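Side-chain contacts in B-agarase (PDB 5Z6P), which belongs to glycoside hydrolase family 50 and, as an agarase, probably cleaves the beta-galactosidic linkages of agarose: residues A[232-235]-A[236-239]; A[582-585]-A[586-589]; A[647-651]-A[652-656]; A[689-692]-A[693-696]; A[723-727]-A[728-732]. All blocks are in the same frame, centred on the assembly; numbering follows the deposited sequence.

Contact 1 (A[232-235]-A[236-239])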
loop_
_atom_site.group_PDB
_atom_site.type_symbol
_atom_site.label_atom_id
_atom_site.label_comp_id
_atom_site.label_asym_id
_atom_site.label_seq_id
_atom_site.Cartn_x
_atom_site.Cartn_y
_atom_site.Cartn_z
ATOM N N GLN A 232 -24.573 -10.685 -0.525
ATOM C CA GLN A 232 -23.578 -11.536 -1.180
ATOM C C GLN A 232 -23.380 -12.817 -0.398
ATOM O O GLN A 232 -23.422 -12.816 0.825
ATOM C CB GLN A 232 -22.234 -10.791 -1.320
ATOM C CG GLN A 232 -20.963 -11.666 -1.124
ATOM C CD GLN A 232 -20.256 -11.988 -2.426
ATOM O OE1 GLN A 232 -20.501 -11.368 -3.457
ATOM N NE2 GLN A 232 -19.369 -12.958 -2.382
ATOM N N GLU A 233 -23.146 -13.907 -1.105
ATOM C CA GLU A 233 -22.820 -15.163 -0.468
ATOM C C GLU A 233 -21.416 -15.583 -0.872
ATOM O O GLU A 233 -21.009 -15.373 -2.006
ATOM C CB GLU A 233 -23.842 -16.236 -0.862
ATOM C CG GLU A 233 -23.914 -17.399 0.088
ATOM C CD GLU A 233 -24.468 -17.000 1.434
ATOM O OE1 GLU A 233 -25.503 -16.295 1.470
ATOM O OE2 GLU A 233 -23.864 -17.382 2.455
ATOM N N HIS A 234 -20.669 -16.167 0.049
ATOM C CA HIS A 234 -19.360 -16.677 -0.292
ATOM C C HIS A 234 -19.028 -17.793 0.679
ATOM O O HIS A 234 -19.655 -17.907 1.731
ATOM C CB HIS A 234 -18.293 -15.555 -0.279
ATOM C CG HIS A 234 -17.945 -15.053 1.090
ATOM N ND1 HIS A 234 -16.968 -15.638 1.873
ATOM C CD2 HIS A 234 -18.443 -14.026 1.817
ATOM C CE1 HIS A 234 -16.891 -14.997 3.023
ATOM N NE2 HIS A 234 -17.781 -14.019 3.018
ATOM N N ALA A 235 -18.043 -18.610 0.314
ATOM C CA ALA A 235 -17.759 -19.872 0.992
ATOM C C ALA A 235 -17.600 -19.805 2.511
ATOM O O ALA A 235 -17.973 -20.747 3.207
ATOM C CB ALA A 235 -16.509 -20.502 0.391
ATOM N N GLN A 236 -17.024 -18.732 3.040
ATOM C CA GLN A 236 -16.788 -18.711 4.476
ATOM C C GLN A 236 -17.589 -17.621 5.189
ATOM O O GLN A 236 -17.258 -17.233 6.302
ATOM C CB GLN A 236 -15.283 -18.570 4.764
ATOM C CG GLN A 236 -14.464 -19.782 4.292
ATOM C CD GLN A 236 -12.990 -19.675 4.643
ATOM O OE1 GLN A 236 -12.182 -19.229 3.836
ATOM N NE2 GLN A 236 -12.642 -20.078 5.846
ATOM N N LYS A 237 -18.657 -17.147 4.557
ATOM C CA LYS A 237 -19.545 -16.176 5.210
ATOM C C LYS A 237 -20.191 -16.741 6.492
ATOM O O LYS A 237 -20.539 -17.914 6.554
ATOM C CB LYS A 237 -20.624 -15.700 4.234
ATOM C CG LYS A 237 -21.599 -14.731 4.846
ATOM C CD LYS A 237 -22.553 -14.193 3.823
ATOM C CE LYS A 237 -23.596 -13.329 4.479
ATOM N NZ LYS A 237 -24.472 -12.689 3.486
ATOM N N ILE A 238 -20.307 -15.901 7.519
ATOM C CA ILE A 238 -20.956 -16.270 8.779
ATOM C C ILE A 238 -22.423 -15.845 8.764
ATOM O O ILE A 238 -22.723 -14.680 8.516
ATOM C CB ILE A 238 -20.248 -15.625 10.003
ATOM C CG1 ILE A 238 -18.873 -16.265 10.248
ATOM C CG2 ILE A 238 -21.099 -15.743 11.250
ATOM C CD1 ILE A 238 -18.921 -17.689 10.708
ATOM N N HIS A 239 -23.331 -16.778 9.052
ATOM C CA HIS A 239 -24.777 -16.504 8.969
ATOM C C HIS A 239 -25.502 -16.371 10.302
ATOM O O HIS A 239 -26.650 -15.951 10.331
ATOM C CB HIS A 239 -25.477 -17.590 8.148
ATOM C CG HIS A 239 -24.861 -17.813 6.803
ATOM N ND1 HIS A 239 -23.895 -18.768 6.581
ATOM C CD2 HIS A 239 -25.060 -17.193 5.619
ATOM C CE1 HIS A 239 -23.533 -18.737 5.312
ATOM N NE2 HIS A 239 -24.221 -17.787 4.706
#
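Lys237 lies across Gln232, Glu233 and His234 as the chain turns back on itself. Its NZ gives a 2.9 Å hydrogen bond to Gln232 O, arriving almost in line with the carbonyl bond, and gives another to Asn229 O. Nearer the backbone, Lys237 CB sits over a face of the His234 imidazole, a CH-pi contact 3.8 Å from the ring centroid, and the backbone N of the lysine stands over that face too, toward the rim. With CG anti to the backbone N (chi1 178°) and every later bond extended, the lysine chain passes Glu233, its CD 3.7 Å from Glu233 OE2. A type I beta turn from His234 to Lys237 sets this up, closed by Lys237 N to His234 O at 3.1 Å.

Beside it, Glu233 OE2 meets His239 NE2 at the ring edge, carboxylate and ring nearly coplanar; the modelled separation of 2.3 Å is too short for its exact length to be trusted. Glu243 of helix 241-255 takes the other ring nitrogen, ND1. If the Glu233 contact is real, a carboxylate at each nitrogen would probably favour the protonated imidazole, whereas the lysine ammonium rests mainly on neutral carbonyls.

Contact 2 (A[582-585]-A[586-589])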
loop_
_atom_site.group_PDB
_atom_site.type_symbol
_atom_site.label_atom_id
_atom_site.label_comp_id
_atom_site.label_asym_id
_atom_site.label_seq_id
_atom_site.Cartn_x
_atom_site.Cartn_y
_atom_site.Cartn_z
ATOM N N ALA A 582 23.751 19.935 -15.133
ATOM C CA ALA A 582 24.629 20.252 -14.007
ATOM C C ALA A 582 23.830 20.493 -12.725
ATOM O O ALA A 582 24.186 20.005 -11.665
ATOM C CB ALA A 582 25.485 21.450 -14.321
ATOM N N GLN A 583 22.749 21.251 -12.829
ATOM C CA GLN A 583 21.874 21.468 -11.687
ATOM C C GLN A 583 21.293 20.165 -11.142
ATOM O O GLN A 583 21.122 20.028 -9.939
ATOM C CB GLN A 583 20.741 22.432 -12.057
ATOM C CG GLN A 583 21.196 23.886 -12.164
ATOM C CD GLN A 583 20.142 24.803 -12.773
ATOM O OE1 GLN A 583 19.382 24.401 -13.645
ATOM N NE2 GLN A 583 20.119 26.047 -12.326
ATOM N N VAL A 584 20.990 19.209 -12.019
ATOM C CA VAL A 584 20.400 17.945 -11.569
ATOM C C VAL A 584 21.433 17.107 -10.813
ATOM O O VAL A 584 21.115 16.508 -9.798
ATOM C CB VAL A 584 19.802 17.144 -12.745
ATOM C CG1 VAL A 584 19.432 15.733 -12.321
ATOM C CG2 VAL A 584 18.560 17.872 -13.290
ATOM N N GLU A 585 22.678 17.089 -11.285
ATOM C CA GLU A 585 23.760 16.504 -10.488
ATOM C C GLU A 585 23.801 17.119 -9.084
ATOM O O GLU A 585 23.919 16.410 -8.100
ATOM C CB GLU A 585 25.117 16.689 -11.178
ATOM C CG GLU A 585 25.394 15.713 -12.320
ATOM C CD GLU A 585 26.443 16.242 -13.302
ATOM O OE1 GLU A 585 26.559 15.684 -14.411
ATOM O OE2 GLU A 585 27.143 17.222 -12.974
ATOM N N ASP A 586 23.677 18.440 -9.008
ATOM C CA ASP A 586 23.654 19.141 -7.724
ATOM C C ASP A 586 22.397 18.800 -6.899
ATOM O O ASP A 586 22.493 18.599 -5.706
ATOM C CB ASP A 586 23.774 20.661 -7.942
ATOM C CG ASP A 586 25.179 21.076 -8.395
ATOM O OD1 ASP A 586 26.127 20.361 -8.054
ATOM O OD2 ASP A 586 25.330 22.097 -9.089
ATOM N N TYR A 587 21.229 18.726 -7.534
ATOM C CA TYR A 587 20.019 18.316 -6.810
ATOM C C TYR A 587 20.234 16.958 -6.146
ATOM O O TYR A 587 19.827 16.745 -5.009
ATOM C CB TYR A 587 18.781 18.248 -7.729
ATOM C CG TYR A 587 18.421 19.533 -8.449
ATOM C CD1 TYR A 587 18.825 20.770 -7.967
ATOM C CD2 TYR A 587 17.660 19.497 -9.614
ATOM C CE1 TYR A 587 18.493 21.948 -8.642
ATOM C CE2 TYR A 587 17.331 20.636 -10.285
ATOM C CZ TYR A 587 17.745 21.860 -9.804
ATOM O OH TYR A 587 17.408 22.978 -10.503
ATOM N N ALA A 588 20.880 16.045 -6.865
ATOM C CA ALA A 588 21.193 14.721 -6.330
ATOM C C ALA A 588 22.079 14.791 -5.076
ATOM O O ALA A 588 21.800 14.134 -4.081
ATOM C CB ALA A 588 21.861 13.873 -7.392
ATOM N N LEU A 589 23.150 15.573 -5.140
ATOM C CA LEU A 589 24.012 15.773 -3.977
ATOM C C LEU A 589 23.210 16.309 -2.780
ATOM O O LEU A 589 23.359 15.849 -1.664
ATOM C CB LEU A 589 25.143 16.753 -4.302
ATOM C CG LEU A 589 26.190 16.366 -5.349
ATOM C CD1 LEU A 589 27.128 17.540 -5.601
ATOM C CD2 LEU A 589 26.972 15.130 -4.909
#
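The ring of Tyr587 covers the carbonyl of Gln583, one helical turn earlier: Gln583 O lies 3.0 Å above the ring plane, off centre toward the rim, and Val584 N stands farther above that face, also near the rim. Tyr587 N binds the same oxygen at 2.7 Å (N-H...O 156°), so Gln583 O is held by the helix bond and roofed by the aromatic group of the residue that makes it. The placement follows from chi1 of -58°, which sets CG beside the backbone N and lays the ring back along the helix. Near its hydroxyl end the ring runs alongside Gln583, with Gln583 CB 3.7 Å from Tyr587 OH and the amide plane turned 25° from the ring. Val584 comes across instead, bringing its CG2 branch to 4.1 Å from Tyr587 CD2.

Ordinary helix bonds continue on both sides, Asp586 N to Ala582 O and Ala588 N to Val584 O. The hydroxyl of Tyr587 is paired with His579 ND1, just ahead of the helix. This is the first part of the long helix 581-609: Tyr587 packs on Ala525, Ile526 and Leu529 of helix 523-530, while Asp586 forms a salt bridge with Lys549 and hydrogen bonds with Tyr550, both of helix 537-550, and with Trp560 of helix 553-560.

Contact 3 (A[647-651]-A[652-656])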
loop_
_atom_site.group_PDB
_atom_site.type_symbol
_atom_site.label_atom_id
_atom_site.label_comp_id
_atom_site.label_asym_id
_atom_site.label_seq_id
_atom_site.Cartn_x
_atom_site.Cartn_y
_atom_site.Cartn_z
ATOM N N GLU A 647 3.021 -7.854 -8.012
ATOM C CA GLU A 647 2.856 -9.296 -7.952
ATOM C C GLU A 647 4.072 -9.991 -7.343
ATOM O O GLU A 647 3.981 -11.143 -6.929
ATOM C CB GLU A 647 2.545 -9.845 -9.340
ATOM C CG GLU A 647 1.213 -9.351 -9.909
ATOM C CD GLU A 647 0.779 -10.088 -11.159
ATOM O OE1 GLU A 647 1.326 -11.164 -11.442
ATOM O OE2 GLU A 647 -0.129 -9.592 -11.853
ATOM N N GLY A 648 5.197 -9.277 -7.275
ATOM C CA GLY A 648 6.404 -9.757 -6.622
ATOM C C GLY A 648 7.594 -8.869 -6.980
ATOM O O GLY A 648 7.423 -7.832 -7.628
ATOM N N LEU A 649 8.792 -9.278 -6.563
ATOM C CA LEU A 649 10.016 -8.515 -6.807
ATOM C C LEU A 649 10.491 -8.702 -8.243
ATOM O O LEU A 649 11.465 -9.411 -8.511
ATOM C CB LEU A 649 11.123 -8.920 -5.818
ATOM C CG LEU A 649 10.737 -8.863 -4.339
ATOM C CD1 LEU A 649 11.916 -9.226 -3.432
ATOM C CD2 LEU A 649 10.192 -7.483 -3.989
ATOM N N HIS A 650 9.780 -8.056 -9.153
ATOM C CA HIS A 650 10.129 -8.074 -10.555
ATOM C C HIS A 650 11.596 -7.670 -10.746
ATOM O O HIS A 650 12.037 -6.682 -10.173
ATOM C CB HIS A 650 9.202 -7.150 -11.314
ATOM C CG HIS A 650 9.249 -7.330 -12.794
ATOM N ND1 HIS A 650 10.321 -6.924 -13.557
ATOM C CD2 HIS A 650 8.355 -7.861 -13.652
ATOM C CE1 HIS A 650 10.086 -7.202 -14.823
ATOM N NE2 HIS A 650 8.904 -7.782 -14.908
ATOM N N PRO A 651 12.362 -8.482 -11.497
ATOM C CA PRO A 651 13.803 -8.253 -11.669
ATOM C C PRO A 651 14.182 -6.844 -12.144
ATOM O O PRO A 651 15.184 -6.321 -11.694
ATOM C CB PRO A 651 14.210 -9.296 -12.726
ATOM C CG PRO A 651 13.021 -10.227 -12.897
ATOM C CD PRO A 651 11.974 -9.845 -11.901
ATOM N N GLU A 652 13.393 -6.248 -13.018
ATOM C CA GLU A 652 13.761 -4.977 -13.623
ATOM C C GLU A 652 13.873 -3.799 -12.610
ATOM O O GLU A 652 14.902 -3.142 -12.577
ATOM C CB GLU A 652 12.775 -4.657 -14.744
ATOM C CG GLU A 652 13.211 -3.586 -15.710
ATOM C CD GLU A 652 12.118 -3.236 -16.702
ATOM O OE1 GLU A 652 11.467 -4.160 -17.225
ATOM O OE2 GLU A 652 11.885 -2.028 -16.927
ATOM N N PRO A 653 12.842 -3.545 -11.766
ATOM C CA PRO A 653 13.048 -2.408 -10.849
ATOM C C PRO A 653 13.916 -2.740 -9.636
ATOM O O PRO A 653 14.324 -1.834 -8.914
ATOM C CB PRO A 653 11.616 -2.039 -10.411
ATOM C CG PRO A 653 10.862 -3.352 -10.495
ATOM C CD PRO A 653 11.464 -4.069 -11.695
ATOM N N TRP A 654 14.201 -4.014 -9.410
ATOM C CA TRP A 654 15.031 -4.385 -8.275
ATOM C C TRP A 654 16.525 -4.631 -8.635
ATOM O O TRP A 654 17.290 -5.103 -7.792
ATOM C CB TRP A 654 14.413 -5.604 -7.579
ATOM C CG TRP A 654 13.121 -5.233 -6.903
ATOM C CD1 TRP A 654 11.855 -5.461 -7.357
ATOM C CD2 TRP A 654 12.981 -4.510 -5.673
ATOM N NE1 TRP A 654 10.931 -4.945 -6.475
ATOM C CE2 TRP A 654 11.595 -4.355 -5.435
ATOM C CE3 TRP A 654 13.889 -3.993 -4.741
ATOM C CZ2 TRP A 654 11.100 -3.694 -4.303
ATOM C CZ3 TRP A 654 13.393 -3.345 -3.621
ATOM C CH2 TRP A 654 12.013 -3.211 -3.409
ATOM N N SER A 655 16.917 -4.259 -9.864
ATOM C CA SER A 655 18.319 -4.285 -10.358
ATOM C C SER A 655 19.367 -3.667 -9.438
ATOM O O SER A 655 20.473 -4.174 -9.320
ATOM C CB SER A 655 18.417 -3.552 -11.697
ATOM O OG SER A 655 18.334 -4.461 -12.753
ATOM N N PHE A 656 18.992 -2.564 -8.802
ATOM C CA PHE A 656 19.881 -1.754 -7.992
ATOM C C PHE A 656 20.369 -2.437 -6.724
ATOM O O PHE A 656 21.329 -1.977 -6.111
ATOM C CB PHE A 656 19.170 -0.451 -7.608
ATOM C CG PHE A 656 18.114 -0.629 -6.545
ATOM C CD1 PHE A 656 16.800 -0.917 -6.894
ATOM C CD2 PHE A 656 18.437 -0.512 -5.197
ATOM C CE1 PHE A 656 15.829 -1.084 -5.922
ATOM C CE2 PHE A 656 17.475 -0.673 -4.221
ATOM C CZ PHE A 656 16.160 -0.957 -4.587
#
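His650 ND1 accepts a 3.2 Å hydrogen bond from Glu652 N, two residues on, and the donor lies close to the imidazole plane with an N-H...N angle of 159°. The loop that holds this bond strings two turns together: an inverse gamma turn centred on Leu649, with His650 N bonded to Gly648 O, and a type I beta turn from Glu652 to Ser655. From within the second turn, Trp654 N reaches back to Pro651 O in a weak bond of 3.4 Å. CG of His650 is anti to its backbone N (chi1 -166°), and this carries the ring forward alongside Glu652, so that ND1 faces the amide. The far nitrogen, NE2, pairs with Ser71 O, a pattern consistent with the imidazole proton sitting on NE2.

Glu652 OE1 bonds to Phe75 N, and the ring of Phe75 meets His650 edge to face, so the loop that follows strand 640-643 is fastened here to the turn between strands 64-69 and 76-81 of the N-terminal part.

Packing takes over around Trp654. Leu649 lies over one face of the indole: its CB is 4.2 Å from the centroid of the five-membered ring, a CH-pi contact, and its CD2 branch stands 3.5 Å above the plane toward the rim. Tyr642, Tyr644 and Phe709 meet the indole edge to face. At its pyrrole edge, in the ring plane, His650 O lies 3.1 Å from Trp654 CD1, while Pro653 CD comes equally near that oxygen.

Contact 4 (A[689-692]-A[693-696])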
loop_
_atom_site.group_PDB
_atom_site.type_symbol
_atom_site.label_atom_id
_atom_site.label_comp_id
_atom_site.label_asym_id
_atom_site.label_seq_id
_atom_site.Cartn_x
_atom_site.Cartn_y
_atom_site.Cartn_z
ATOM N N GLN A 689 -10.860 -15.811 -4.111
ATOM C CA GLN A 689 -10.136 -16.111 -2.877
ATOM C C GLN A 689 -9.026 -17.128 -3.122
ATOM O O GLN A 689 -7.944 -17.034 -2.556
ATOM C CB GLN A 689 -11.080 -16.627 -1.787
ATOM C CG GLN A 689 -12.072 -15.575 -1.247
ATOM C CD GLN A 689 -11.366 -14.275 -0.890
ATOM O OE1 GLN A 689 -10.417 -14.261 -0.098
ATOM N NE2 GLN A 689 -11.795 -13.192 -1.508
ATOM N N GLN A 690 -9.303 -18.114 -3.958
ATOM C CA GLN A 690 -8.305 -19.136 -4.233
ATOM C C GLN A 690 -7.071 -18.511 -4.883
ATOM O O GLN A 690 -5.948 -18.851 -4.535
ATOM C CB GLN A 690 -8.880 -20.242 -5.121
ATOM C CG GLN A 690 -7.937 -21.401 -5.337
ATOM C CD GLN A 690 -8.440 -22.387 -6.382
ATOM O OE1 GLN A 690 -9.416 -22.131 -7.069
ATOM N NE2 GLN A 690 -7.766 -23.525 -6.497
ATOM N N GLU A 691 -7.289 -17.592 -5.814
ATOM C CA GLU A 691 -6.177 -16.976 -6.507
ATOM C C GLU A 691 -5.388 -16.011 -5.605
ATOM O O GLU A 691 -4.208 -15.770 -5.844
ATOM C CB GLU A 691 -6.647 -16.256 -7.761
ATOM C CG GLU A 691 -5.455 -15.812 -8.620
ATOM C CD GLU A 691 -5.830 -15.349 -10.014
ATOM O OE1 GLU A 691 -6.563 -14.343 -10.164
ATOM O OE2 GLU A 691 -5.363 -15.994 -10.962
ATOM N N ARG A 692 -6.042 -15.471 -4.581
ATOM C CA ARG A 692 -5.367 -14.625 -3.606
ATOM C C ARG A 692 -4.207 -15.371 -2.959
ATOM O O ARG A 692 -3.096 -14.851 -2.848
ATOM C CB ARG A 692 -6.336 -14.158 -2.524
ATOM C CG ARG A 692 -7.303 -13.054 -2.935
ATOM C CD ARG A 692 -8.111 -12.576 -1.714
ATOM N NE ARG A 692 -7.246 -11.907 -0.742
ATOM C CZ ARG A 692 -7.430 -11.903 0.573
ATOM N NH1 ARG A 692 -8.462 -12.555 1.118
ATOM N NH2 ARG A 692 -6.564 -11.258 1.351
ATOM N N GLY A 693 -4.505 -16.582 -2.505
ATOM C CA GLY A 693 -3.528 -17.462 -1.914
ATOM C C GLY A 693 -2.439 -17.827 -2.920
ATOM O O GLY A 693 -1.270 -17.781 -2.584
ATOM N N GLN A 694 -2.820 -18.160 -4.149
ATOM C CA GLN A 694 -1.828 -18.447 -5.198
ATOM C C GLN A 694 -0.895 -17.250 -5.410
ATOM O O GLN A 694 0.329 -17.399 -5.518
ATOM C CB GLN A 694 -2.504 -18.816 -6.526
ATOM C CG GLN A 694 -3.149 -20.212 -6.573
ATOM C CD GLN A 694 -4.112 -20.385 -7.754
ATOM O OE1 GLN A 694 -4.641 -19.415 -8.290
ATOM N NE2 GLN A 694 -4.346 -21.627 -8.151
ATOM N N MET A 695 -1.467 -16.058 -5.466
ATOM C CA MET A 695 -0.638 -14.898 -5.724
ATOM C C MET A 695 0.235 -14.575 -4.517
ATOM O O MET A 695 1.347 -14.094 -4.683
ATOM C CB MET A 695 -1.501 -13.704 -6.135
ATOM C CG MET A 695 -2.173 -13.940 -7.488
ATOM S SD MET A 695 -3.210 -12.591 -8.063
ATOM C CE MET A 695 -1.950 -11.405 -8.569
ATOM N N PHE A 696 -0.263 -14.848 -3.313
ATOM C CA PHE A 696 0.536 -14.686 -2.104
ATOM C C PHE A 696 1.798 -15.549 -2.223
ATOM O O PHE A 696 2.913 -15.091 -1.957
ATOM C CB PHE A 696 -0.258 -15.074 -0.854
ATOM C CG PHE A 696 0.544 -15.033 0.424
ATOM C CD1 PHE A 696 1.317 -16.123 0.815
ATOM C CD2 PHE A 696 0.508 -13.912 1.244
ATOM C CE1 PHE A 696 2.056 -16.090 1.979
ATOM C CE2 PHE A 696 1.245 -13.865 2.420
ATOM C CZ PHE A 696 2.031 -14.958 2.788
#
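Glu691 O accepts from Met695 N at 2.8 Å, the shortest bond between the two turns, and Met695 CG closes in on the same oxygen at 3.2 Å. The side chains continue this meeting: the CG methylene of Glu691 rests 3.9 Å from Met695 CG, the two chains crossing at a slant. From another side comes the amide of Gln694, whose OE1 lies 3.7 Å from Glu691 CG and nearer still to Glu691 CA. Glu691 and Gln694 cross at about a right angle, with carboxylate and amide planes 48° apart, and the amide oxygen rests on the aliphatic part of the glutamate. The carboxylate itself is engaged elsewhere, its OE1 bonded to Ser108 OG and to Cys687 N just ahead of the helix.

Phe696 N pairs with Arg692 O at 2.9 Å, but the bond from Gly693 N to Gln689 O, at the first turn, is long and weak. A side-chain bond also spans that turn: Arg692 NH1 gives to Gln689 OE1 at 2.9 Å, on an oxygen lone pair and within the guanidinium plane. Further bonds from Arg692 NE to Phe671 O and from NH2 to Gly735 O and Tyr714 OH fix the rotation of that buried group, and Tyr744 adds a cation-pi contact.

All this forms the start of helix 689-704. Phe696, its CG anti to the backbone N (chi1 175°), turns from this part of the helix and packs on Met747, Ala750 and Val754 of helix 745-762, while Arg692 reaches Tyr714 at the end of strand 709-714.

Contact 5 (A[723-727]-A[728-732])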
loop_
_atom_site.group_PDB
_atom_site.type_symbol
_atom_site.label_atom_id
_atom_site.label_comp_id
_atom_site.label_asym_id
_atom_site.label_seq_id
_atom_site.Cartn_x
_atom_site.Cartn_y
_atom_site.Cartn_z
ATOM N N THR A 723 -17.265 -0.871 4.372
ATOM C CA THR A 723 -17.671 0.531 4.315
ATOM C C THR A 723 -16.484 1.481 4.518
ATOM O O THR A 723 -16.647 2.685 4.573
ATOM C CB THR A 723 -18.744 0.822 5.387
ATOM O OG1 THR A 723 -18.368 0.163 6.594
ATOM C CG2 THR A 723 -20.111 0.301 4.949
ATOM N N GLY A 724 -15.292 0.927 4.645
ATOM C CA GLY A 724 -14.105 1.753 4.779
ATOM C C GLY A 724 -13.636 2.071 6.188
ATOM O O GLY A 724 -14.439 2.308 7.098
ATOM N N ARG A 725 -12.313 2.061 6.350
ATOM C CA ARG A 725 -11.639 2.594 7.525
ATOM C C ARG A 725 -12.070 4.015 7.763
ATOM O O ARG A 725 -12.038 4.817 6.843
ATOM C CB ARG A 725 -10.123 2.584 7.351
ATOM C CG ARG A 725 -9.443 1.368 7.826
ATOM C CD ARG A 725 -7.948 1.629 7.960
ATOM N NE ARG A 725 -7.679 2.537 9.058
ATOM C CZ ARG A 725 -6.678 3.412 9.092
ATOM N NH1 ARG A 725 -5.837 3.526 8.066
ATOM N NH2 ARG A 725 -6.532 4.184 10.162
ATOM N N SER A 726 -12.425 4.327 9.007
ATOM C CA SER A 726 -12.895 5.663 9.378
ATOM C C SER A 726 -11.948 6.764 8.952
ATOM O O SER A 726 -12.361 7.751 8.347
ATOM C CB SER A 726 -13.108 5.751 10.892
ATOM O OG SER A 726 -14.018 4.775 11.323
ATOM N N PHE A 727 -10.673 6.581 9.288
ATOM C CA PHE A 727 -9.627 7.557 8.991
ATOM C C PHE A 727 -9.546 7.957 7.509
ATOM O O PHE A 727 -9.596 9.139 7.195
ATOM C CB PHE A 727 -8.265 7.015 9.456
ATOM C CG PHE A 727 -7.104 7.931 9.156
ATOM C CD1 PHE A 727 -6.806 8.997 9.996
ATOM C CD2 PHE A 727 -6.311 7.723 8.035
ATOM C CE1 PHE A 727 -5.733 9.837 9.722
ATOM C CE2 PHE A 727 -5.245 8.562 7.749
ATOM C CZ PHE A 727 -4.955 9.620 8.594
ATOM N N ASP A 728 -9.433 6.982 6.606
ATOM C CA ASP A 728 -9.120 7.281 5.197
ATOM C C ASP A 728 -10.014 6.599 4.145
ATOM O O ASP A 728 -9.882 6.853 2.952
ATOM C CB ASP A 728 -7.664 6.916 4.917
ATOM C CG ASP A 728 -7.349 5.474 5.271
ATOM O OD1 ASP A 728 -8.274 4.637 5.265
ATOM O OD2 ASP A 728 -6.177 5.174 5.560
ATOM N N GLY A 729 -10.902 5.726 4.589
ATOM C CA GLY A 729 -11.839 5.080 3.687
ATOM C C GLY A 729 -11.329 3.808 3.032
ATOM O O GLY A 729 -11.998 3.258 2.156
ATOM N N GLU A 730 -10.150 3.356 3.444
ATOM C CA GLU A 730 -9.567 2.102 2.952
ATOM C C GLU A 730 -10.545 0.917 3.097
ATOM O O GLU A 730 -10.983 0.598 4.195
ATOM C CB GLU A 730 -8.270 1.818 3.694
ATOM C CG GLU A 730 -7.638 0.463 3.415
ATOM C CD GLU A 730 -7.013 -0.117 4.669
ATOM O OE1 GLU A 730 -5.910 0.323 5.069
ATOM O OE2 GLU A 730 -7.655 -0.988 5.285
ATOM N N ASN A 731 -10.882 0.278 1.983
ATOM C CA ASN A 731 -12.019 -0.649 1.958
ATOM C C ASN A 731 -11.774 -1.903 1.132
ATOM O O ASN A 731 -12.648 -2.348 0.383
ATOM C CB ASN A 731 -13.268 0.085 1.433
ATOM C CG ASN A 731 -13.068 0.662 0.046
ATOM O OD1 ASN A 731 -11.941 0.784 -0.427
ATOM N ND2 ASN A 731 -14.160 1.009 -0.617
ATOM N N TYR A 732 -10.586 -2.480 1.298
ATOM C CA TYR A 732 -10.102 -3.543 0.439
ATOM C C TYR A 732 -10.288 -4.909 1.053
ATOM O O TYR A 732 -10.107 -5.085 2.250
ATOM C CB TYR A 732 -8.599 -3.374 0.142
ATOM C CG TYR A 732 -8.135 -2.007 -0.288
ATOM C CD1 TYR A 732 -8.991 -1.128 -0.934
ATOM C CD2 TYR A 732 -6.826 -1.603 -0.062
ATOM C CE1 TYR A 732 -8.560 0.115 -1.335
ATOM C CE2 TYR A 732 -6.374 -0.357 -0.465
ATOM C CZ TYR A 732 -7.252 0.495 -1.106
ATOM O OH TYR A 732 -6.851 1.733 -1.515
#
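Two torsions bring Arg725 and Asp728 together: the arginine chain bends at chi3 (69°), and the aspartate holds CG between its backbone N and carbonyl carbon (chi1 55°). The result is an Asx turn tied to a tight reversal of the loop. Asp728 OD1 takes Glu730 N at 2.9 Å on its anti side and well out of the carboxylate plane, while OD2 forms a salt bridge of 3.0 Å with Arg725 NH1. Guanidinium and carboxylate stand nearly perpendicular, 81° apart, so a single nitrogen meets a single oxygen. One carboxylate thus fixes both the backbone after it and the arginine before it.

Glu730 runs obliquely past Arg725, its carboxylate touching the CD methylene; its OE2 is bonded to Ser720 OG, and OE1 remains beyond salt-bridge distance of the guanidinium. Phe727 leans on the aspartate, with CD2 at 3.5 Å from Asp728 CB and OD2 near the ring plane.

Backbone bonds close the reversal, Gly729 N to Arg725 O at 2.7 Å and Arg725 N to Glu730 O at 2.9 Å. This loop follows strand 709-714, and bonds from Ser726 to Ser314 and from Asn731 to Tyr153 O join it to distant parts of the chain. The two arms of the reversal draw close at Gly724 and Gly729, and Gly724 CA makes a C-H...O contact of 3.4 Å with Glu730 O.

In the fold
Contact 1 is the surface contact of the five, on a loop before helix 241-255, and it relies on charged and polar ends; contact 4, about 18 Å away between centres, is buried, and its polar groups are met by many partners. Contacts 2 and 4 both lie near the start of a helix, but the first is built around an aromatic ring and the second around long polar and aliphatic chains. Contacts 3 and 5 are irregular loops held by turns, one packed on an indole, the other tied by a salt bridge. Contact 3 touches contact 4 where Glu647 packs on Met695. Contact 2 stands far apart, across the chain's centre from contacts 1 and 4.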